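Local coordinates for antibiotic resistance protein (Deinococcus radiodurans, PDB 2VLI) that probably transfers phosphate groups as a P-loop phosphotransferase and is linked to tunicamycin resistance, at residues S52-P55 against Q56-P59; L69-A72 against S73-A77; D88-R91 against H92-M96. One frame throughout, in Å; residues are numbered along the deposited sequence.

Overall arrangement
The three contacts come in chain order within one P-loop domain. It is built on a parallel five-stranded sheet of order 2-3-1-4-5, the order of nucleotide and nucleoside kinases. Contact 1 is a turn in the loop between helices 38-46 and 61-75. Contact 2 is the C-terminal end of helix 61-75, its centre about 25 Å from that of contact 1. Contact 3 is the first turns of helix 89-101. Its centre is about 15 Å from the centre of contact 1, and Arg91 touches the 56-57 turn. Contacts 2 and 3 do not touch, but both reach strand 7-11. Contact 3 thus joins the 52-59 loop, the sheet and the second subunit, while contact 2 closes helix 61-75.

Contact 1 of 3, residues S52-P55 against Q56-P59; sequences SGDP and QEHP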
loop_
_atom_site.group_PDB
_atom_site.type_symbol
_atom_site.label_atom_id
_atom_site.label_comp_id
_atom_site.label_asym_id
_atom_site.label_seq_id
_atom_site.Cartn_x
_atom_site.Cartn_y
_atom_site.Cartn_z
ATOM N N SER A 52 10.285 -19.461 5.763
ATOM C CA SER A 52 8.867 -19.683 5.483
ATOM C C SER A 52 8.257 -18.390 4.961
ATOM O O SER A 52 8.853 -17.307 5.006
ATOM C CB SER A 52 8.118 -20.198 6.722
ATOM O OG SER A 52 8.401 -19.389 7.850
ATOM N N GLY A 53 7.070 -18.535 4.415
ATOM C CA GLY A 53 6.340 -17.390 3.889
ATOM C C GLY A 53 6.597 -17.180 2.420
ATOM O O GLY A 53 7.103 -18.052 1.740
ATOM N N ASP A 54 6.212 -16.005 1.944
ATOM C CA ASP A 54 6.301 -15.640 0.552
ATOM C C ASP A 54 7.785 -15.546 0.165
ATOM O O ASP A 54 8.511 -14.760 0.737
ATOM C CB ASP A 54 5.616 -14.285 0.393
ATOM C CG ASP A 54 5.440 -13.836 -1.047
ATOM O OD1 ASP A 54 5.892 -14.498 -2.023
ATOM O OD2 ASP A 54 4.801 -12.768 -1.183
ATOM N N PRO A 55 8.219 -16.351 -0.806
ATOM C CA PRO A 55 9.582 -16.247 -1.346
ATOM C C PRO A 55 9.929 -14.840 -1.795
ATOM O O PRO A 55 11.045 -14.413 -1.584
ATOM C CB PRO A 55 9.553 -17.205 -2.539
ATOM C CG PRO A 55 8.595 -18.217 -2.166
ATOM C CD PRO A 55 7.487 -17.454 -1.453
ATOM N N GLN A 56 8.956 -14.102 -2.347
ATOM C CA GLN A 56 9.210 -12.739 -2.802
ATOM C C GLN A 56 9.326 -11.742 -1.681
ATOM O O GLN A 56 9.558 -10.567 -1.932
ATOM C CB GLN A 56 8.149 -12.269 -3.791
ATOM C CG GLN A 56 7.946 -13.221 -4.925
ATOM C CD GLN A 56 7.216 -12.582 -6.089
ATOM O OE1 GLN A 56 6.372 -11.681 -5.897
ATOM N NE2 GLN A 56 7.556 -13.024 -7.312
ATOM N N GLU A 57 9.235 -12.211 -0.446
ATOM C CA GLU A 57 9.583 -11.406 0.734
ATOM C C GLU A 57 10.974 -11.703 1.277
ATOM O O GLU A 57 11.385 -11.110 2.275
ATOM C CB GLU A 57 8.569 -11.651 1.853
ATOM C CG GLU A 57 7.115 -11.552 1.401
ATOM C CD GLU A 57 6.538 -10.153 1.434
ATOM O OE1 GLU A 57 7.279 -9.202 1.805
ATOM O OE2 GLU A 57 5.329 -10.010 1.072
ATOM N N HIS A 58 11.704 -12.615 0.630
ATOM C CA HIS A 58 13.075 -12.917 1.038
ATOM C C HIS A 58 13.884 -11.646 0.844
ATOM O O HIS A 58 13.813 -11.030 -0.209
ATOM C CB HIS A 58 13.632 -14.048 0.189
ATOM C CG HIS A 58 14.969 -14.557 0.647
ATOM N ND1 HIS A 58 16.112 -13.782 0.644
ATOM C CD2 HIS A 58 15.334 -15.761 1.148
ATOM C CE1 HIS A 58 17.126 -14.499 1.095
ATOM N NE2 HIS A 58 16.682 -15.709 1.395
ATOM N N PRO A 59 14.643 -11.223 1.849
ATOM C CA PRO A 59 15.463 -10.035 1.725
ATOM C C PRO A 59 16.424 -9.933 0.540
ATOM O O PRO A 59 16.788 -8.855 0.151
ATOM C CB PRO A 59 16.255 -10.051 3.029
ATOM C CG PRO A 59 15.360 -10.723 3.994
ATOM C CD PRO A 59 14.725 -11.797 3.209
#
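Asp54 O takes the backbone N-H of Glu57 at 2.9 Å, closing a turn with Pro55 and Gln56 at its two corners. The same aspartate acts a second time through its side chain. Asp54 OD1 accepts from Gln56 N at 3.1 Å, an Asx turn laid over the backbone turn. The donor meets OD1 from above the carboxylate plane. With CG anti to the backbone N (chi1 -172°), the carboxylate folds over the start of the turn. Pro55 O then takes His58 N at 2.9 Å, so the chain makes two overlapping turns of 3-10 character. Pro55 suits the first corner, because its ring restrains phi and the turn asks for no N-H there.

Across the turn, Glu57 lays its chain against Asp54. Glu57 CG comes within 3.3 Å of Asp54 CB. A bend at chi2 (-87°) brings the two carboxylates near each other, with Asp54 OD2 and Glu57 OE2 3.6 Å apart. Their planes are turned 74° from each other. Gln56 CB also lies beside Asp54 OD1, at 3.6 Å, while the amide leads away from the turn.

His58 leaves the turn and prepares the next helix. Its ND1 caps Met60 N, its NE2 bonds Thr48 OG1, and its ring meets that of Phe51.

The paired acids would repel each other if both are charged. Arg91, in a long and weak ion pair with Glu57 OE1, may partly offset this, as may solvent around the exposed Glu57. What remains could raise the pKa of one acid.

Contact 2 of 3, residues L69-A72 against S73-A77; sequences LQYA and SREAA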
loop_
_atom_site.group_PDB
_atom_site.type_symbol
_atom_site.label_atom_id
_atom_site.label_comp_id
_atom_site.label_asym_id
_atom_site.label_seq_id
_atom_site.Cartn_x
_atom_site.Cartn_y
_atom_site.Cartn_z
ATOM N N LEU A 69 18.194 -9.870 -13.876
ATOM C CA LEU A 69 17.496 -9.101 -14.896
ATOM C C LEU A 69 18.448 -8.232 -15.709
ATOM O O LEU A 69 18.358 -8.185 -16.932
ATOM C CB LEU A 69 16.410 -8.212 -14.265
ATOM C CG LEU A 69 15.473 -7.479 -15.223
ATOM C CD1 LEU A 69 14.825 -8.479 -16.195
ATOM C CD2 LEU A 69 14.420 -6.687 -14.433
ATOM N N GLN A 70 19.353 -7.559 -15.030
ATOM C CA GLN A 70 20.370 -6.763 -15.703
ATOM C C GLN A 70 21.199 -7.620 -16.672
ATOM O O GLN A 70 21.371 -7.258 -17.818
ATOM C CB GLN A 70 21.257 -6.135 -14.664
ATOM C CG GLN A 70 22.290 -5.147 -15.162
ATOM C CD GLN A 70 23.051 -4.559 -13.987
ATOM O OE1 GLN A 70 23.214 -5.211 -12.952
ATOM N NE2 GLN A 70 23.491 -3.330 -14.122
ATOM N N TYR A 71 21.655 -8.789 -16.223
ATOM C CA TYR A 71 22.381 -9.673 -17.110
ATOM C C TYR A 71 21.470 -10.128 -18.237
ATOM O O TYR A 71 21.866 -10.096 -19.393
ATOM C CB TYR A 71 23.013 -10.869 -16.340
ATOM C CG TYR A 71 23.838 -11.750 -17.254
ATOM C CD1 TYR A 71 25.159 -11.414 -17.584
ATOM C CD2 TYR A 71 23.287 -12.859 -17.842
ATOM C CE1 TYR A 71 25.899 -12.203 -18.449
ATOM C CE2 TYR A 71 24.012 -13.653 -18.733
ATOM C CZ TYR A 71 25.305 -13.333 -19.039
ATOM O OH TYR A 71 26.016 -14.125 -19.934
ATOM N N ALA A 72 20.234 -10.547 -17.923
ATOM C CA ALA A 72 19.282 -10.963 -18.962
ATOM C C ALA A 72 19.098 -9.883 -20.044
ATOM O O ALA A 72 19.019 -10.188 -21.244
ATOM C CB ALA A 72 17.903 -11.379 -18.357
ATOM N N SER A 73 19.052 -8.630 -19.601
ATOM C CA SER A 73 18.921 -7.465 -20.475
ATOM C C SER A 73 20.028 -7.403 -21.531
ATOM O O SER A 73 19.769 -7.102 -22.678
ATOM C CB SER A 73 18.945 -6.174 -19.628
ATOM O OG SER A 73 18.661 -5.054 -20.422
ATOM N N ARG A 74 21.260 -7.665 -21.123
ATOM C CA ARG A 74 22.411 -7.632 -22.036
ATOM C C ARG A 74 22.363 -8.808 -23.056
ATOM O O ARG A 74 22.867 -8.707 -24.159
ATOM C CB ARG A 74 23.721 -7.686 -21.242
ATOM C CG ARG A 74 24.295 -6.333 -20.775
ATOM C CD ARG A 74 23.757 -5.832 -19.408
ATOM N NE ARG A 74 24.620 -4.806 -18.785
ATOM C CZ ARG A 74 24.777 -3.551 -19.234
ATOM N NH1 ARG A 74 24.134 -3.119 -20.329
ATOM N NH2 ARG A 74 25.588 -2.709 -18.584
ATOM N N GLU A 75 21.735 -9.905 -22.678
ATOM C CA GLU A 75 21.697 -11.090 -23.518
ATOM C C GLU A 75 20.449 -11.212 -24.400
ATOM O O GLU A 75 20.387 -12.083 -25.268
ATOM C CB GLU A 75 21.791 -12.328 -22.630
ATOM C CG GLU A 75 23.062 -12.377 -21.792
ATOM C CD GLU A 75 24.342 -12.629 -22.593
ATOM O OE1 GLU A 75 24.405 -13.679 -23.275
ATOM O OE2 GLU A 75 25.286 -11.787 -22.526
ATOM N N ALA A 76 19.442 -10.382 -24.155
ATOM C CA ALA A 76 18.146 -10.528 -24.801
ATOM C C ALA A 76 18.243 -10.103 -26.271
ATOM O O ALA A 76 18.862 -9.087 -26.578
ATOM C CB ALA A 76 17.091 -9.682 -24.065
ATOM N N ALA A 77 17.665 -10.911 -27.154
ATOM C CA ALA A 77 17.589 -10.592 -28.589
ATOM C C ALA A 77 16.480 -9.552 -28.742
ATOM O O ALA A 77 16.706 -8.434 -29.203
ATOM C CB ALA A 77 17.269 -11.879 -29.426
#
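Tyr71 turns its ring along the helix by setting CG opposite the backbone N (chi1 -177°), and Glu75, one turn on, bends at chi2 (-70°) to meet it. The Glu75 CG comes within 3.4 Å of Tyr71 CE2, approaching the ring obliquely. The carboxylate lies nearly parallel to the ring plane, 6° from it, above the CZ-OH end. Glu75 CD lies 3.5 Å from Tyr71 OH, and Glu75 OE2 is 3.6 Å from the same hydroxyl. The contact is one of van der Waals packing, with the glutamate methylene set against CE2 and the carboxylate layered over the phenol end.

Arg74 bends at chi2 as well, and Arg74 CD settles 3.2 Å from Gln70 O. The guanidinium stands oblique to this carbonyl oxygen, and the Arg74 chain runs back beside Gln70. Ser73 CB also lies 3.2 Å from Gln70 O.

The backbone bonds show the helix coming to an end. Ser73 N bonds Leu69 O at 2.8 Å in the usual i to i+4 manner. Arg74 N is shared weakly between Gln70 O and Tyr71 O. Glu75 N is likewise divided, between Tyr71 O and, weakly, Ala72 O. Ala76 is the first residue to leave helical angles.

Leu69 anchors the inner side, packing on Trp9, Val82 and Leu80 of the sheet, and Ser73 touches Ile7. Tyr71, Arg74 and Glu75 are exposed. A positive residue in the last turn, such as Arg74, would agree with the helix dipole, although the guanidinium itself folds back beside Gln70. The negative charge of Glu75 would be less well placed.

Contact 3 of 3, residues D88-R91 against H92-M96; sequences DTAR and HRRLM
Asp88 O bonds His92 N at 2.9 Å, the first i to i+4 bond of helix 89-101. Asp88 is the N-cap, and OD1 faces Arg91 N. That bond is very short and OD1 is crowded in the model, so its exact place is doubtful.

Thr89 O accepts from Arg93 N at 3.0 Å. The Thr89 hydroxyl bonds Glu141 and Gln146 of its own chain, and weakly Glu141 of the second subunit. Arg93 swings its side chain away from the turn.

Ala90 O bonds Arg94 N at 3.1 Å. The bend at chi3 (-78°) folds the Arg94 guanidinium back over the helix. Ala90 O and Arg91 N lie under one face, offset toward its rim.

Arg91 O bonds Leu95 N at 3.0 Å, nearly straight (172°). Arg91 CG touches Arg94 NH2 at 3.4 Å. The two guanidinium planes are 43° apart. Beyond, CG of Met96, a selenomethionine, lies over the rim of one face of the His92 ring.

The three arginines thus differ: Arg93 makes a salt bridge to Asp137 of the second subunit, Arg91 makes weak polar contacts to the 56-57 turn, and Arg94 folds back on its own helix.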
loop_
_atom_site.group_PDB
_atom_site.type_symbol
_atom_site.label_atom_id
_atom_site.label_comp_id
_atom_site.label_asym_id
_atom_site.label_seq_id
_atom_site.Cartn_x
_atom_site.Cartn_y
_atom_site.Cartn_z
ATOM N N ASP A 88 2.748 -4.191 -2.322
ATOM C CA ASP A 88 3.459 -3.413 -1.306
ATOM C C ASP A 88 4.054 -2.207 -2.003
ATOM O O ASP A 88 4.831 -2.348 -2.933
ATOM C CB ASP A 88 4.582 -4.287 -0.639
ATOM C CG ASP A 88 5.269 -3.613 0.585
ATOM O OD1 ASP A 88 6.200 -2.769 0.439
ATOM O OD2 ASP A 88 4.917 -3.950 1.749
ATOM N N THR A 89 3.659 -1.018 -1.557
ATOM C CA THR A 89 4.190 0.203 -2.069
ATOM C C THR A 89 5.697 0.273 -1.779
ATOM O O THR A 89 6.484 0.709 -2.591
ATOM C CB THR A 89 3.469 1.400 -1.423
ATOM O OG1 THR A 89 2.137 1.470 -1.946
ATOM C CG2 THR A 89 4.250 2.673 -1.667
ATOM N N ALA A 90 6.099 -0.175 -0.603
ATOM C CA ALA A 90 7.507 -0.157 -0.235
ATOM C C ALA A 90 8.348 -1.130 -1.127
ATOM O O ALA A 90 9.406 -0.748 -1.617
ATOM C CB ALA A 90 7.683 -0.487 1.275
ATOM N N ARG A 91 7.873 -2.346 -1.346
ATOM C CA ARG A 91 8.571 -3.287 -2.262
ATOM C C ARG A 91 8.576 -2.727 -3.699
ATOM O O ARG A 91 9.579 -2.805 -4.373
ATOM C CB ARG A 91 7.981 -4.706 -2.264
ATOM C CG ARG A 91 8.550 -5.674 -1.164
ATOM C CD ARG A 91 8.135 -7.164 -1.353
ATOM N NE ARG A 91 6.690 -7.230 -1.496
ATOM C CZ ARG A 91 5.950 -8.156 -2.139
ATOM N NH1 ARG A 91 6.465 -9.227 -2.737
ATOM N NH2 ARG A 91 4.633 -7.969 -2.189
ATOM N N HIS A 92 7.463 -2.128 -4.140
ATOM C CA HIS A 92 7.414 -1.490 -5.464
ATOM C C HIS A 92 8.496 -0.414 -5.604
ATOM O O HIS A 92 9.189 -0.343 -6.613
ATOM C CB HIS A 92 6.012 -0.899 -5.738
ATOM C CG HIS A 92 5.887 -0.232 -7.072
ATOM N ND1 HIS A 92 5.811 -0.943 -8.261
ATOM C CD2 HIS A 92 5.859 1.081 -7.409
ATOM C CE1 HIS A 92 5.739 -0.083 -9.271
ATOM N NE2 HIS A 92 5.759 1.149 -8.783
ATOM N N ARG A 93 8.646 0.435 -4.589
ATOM C CA ARG A 93 9.615 1.501 -4.697
ATOM C C ARG A 93 11.019 0.944 -4.765
ATOM O O ARG A 93 11.845 1.436 -5.486
ATOM C CB ARG A 93 9.489 2.518 -3.542
ATOM C CG ARG A 93 10.560 3.627 -3.597
ATOM C CD ARG A 93 10.871 4.229 -5.006
ATOM N NE ARG A 93 9.861 5.152 -5.545
ATOM C CZ ARG A 93 9.916 6.481 -5.465
ATOM N NH1 ARG A 93 10.930 7.076 -4.834
ATOM N NH2 ARG A 93 8.948 7.220 -6.020
ATOM N N ARG A 94 11.263 -0.079 -3.961
ATOM C CA ARG A 94 12.568 -0.742 -3.834
ATOM C C ARG A 94 12.994 -1.290 -5.193
ATOM O O ARG A 94 14.125 -1.072 -5.639
ATOM C CB ARG A 94 12.496 -1.859 -2.785
ATOM C CG ARG A 94 12.682 -1.364 -1.312
ATOM C CD ARG A 94 13.234 -2.484 -0.358
ATOM N NE ARG A 94 12.190 -3.436 0.061
ATOM C CZ ARG A 94 11.253 -3.192 0.981
ATOM N NH1 ARG A 94 11.204 -2.021 1.616
ATOM N NH2 ARG A 94 10.334 -4.128 1.258
ATOM N N LEU A 95 12.048 -1.974 -5.831
ATOM C CA LEU A 95 12.193 -2.445 -7.179
ATOM C C LEU A 95 12.441 -1.341 -8.181
ATOM O O LEU A 95 13.334 -1.438 -8.979
ATOM C CB LEU A 95 10.962 -3.280 -7.572
ATOM C CG LEU A 95 10.798 -4.698 -7.011
ATOM C CD1 LEU A 95 9.335 -5.204 -7.151
ATOM C CD2 LEU A 95 11.736 -5.703 -7.734
HETATM N N MSE A 96 11.660 -0.250 -8.112
HETATM C CA MSE A 96 11.819 0.818 -9.046
HETATM C C MSE A 96 13.180 1.481 -8.850
HETATM O O MSE A 96 13.849 1.728 -9.809
HETATM C CB MSE A 96 10.645 1.847 -8.965
HETATM C CG MSE A 96 9.282 1.396 -9.494
HETATM SE SE MSE A 96 9.132 0.604 -11.297
HETATM C CE MSE A 96 9.146 -1.316 -10.766
#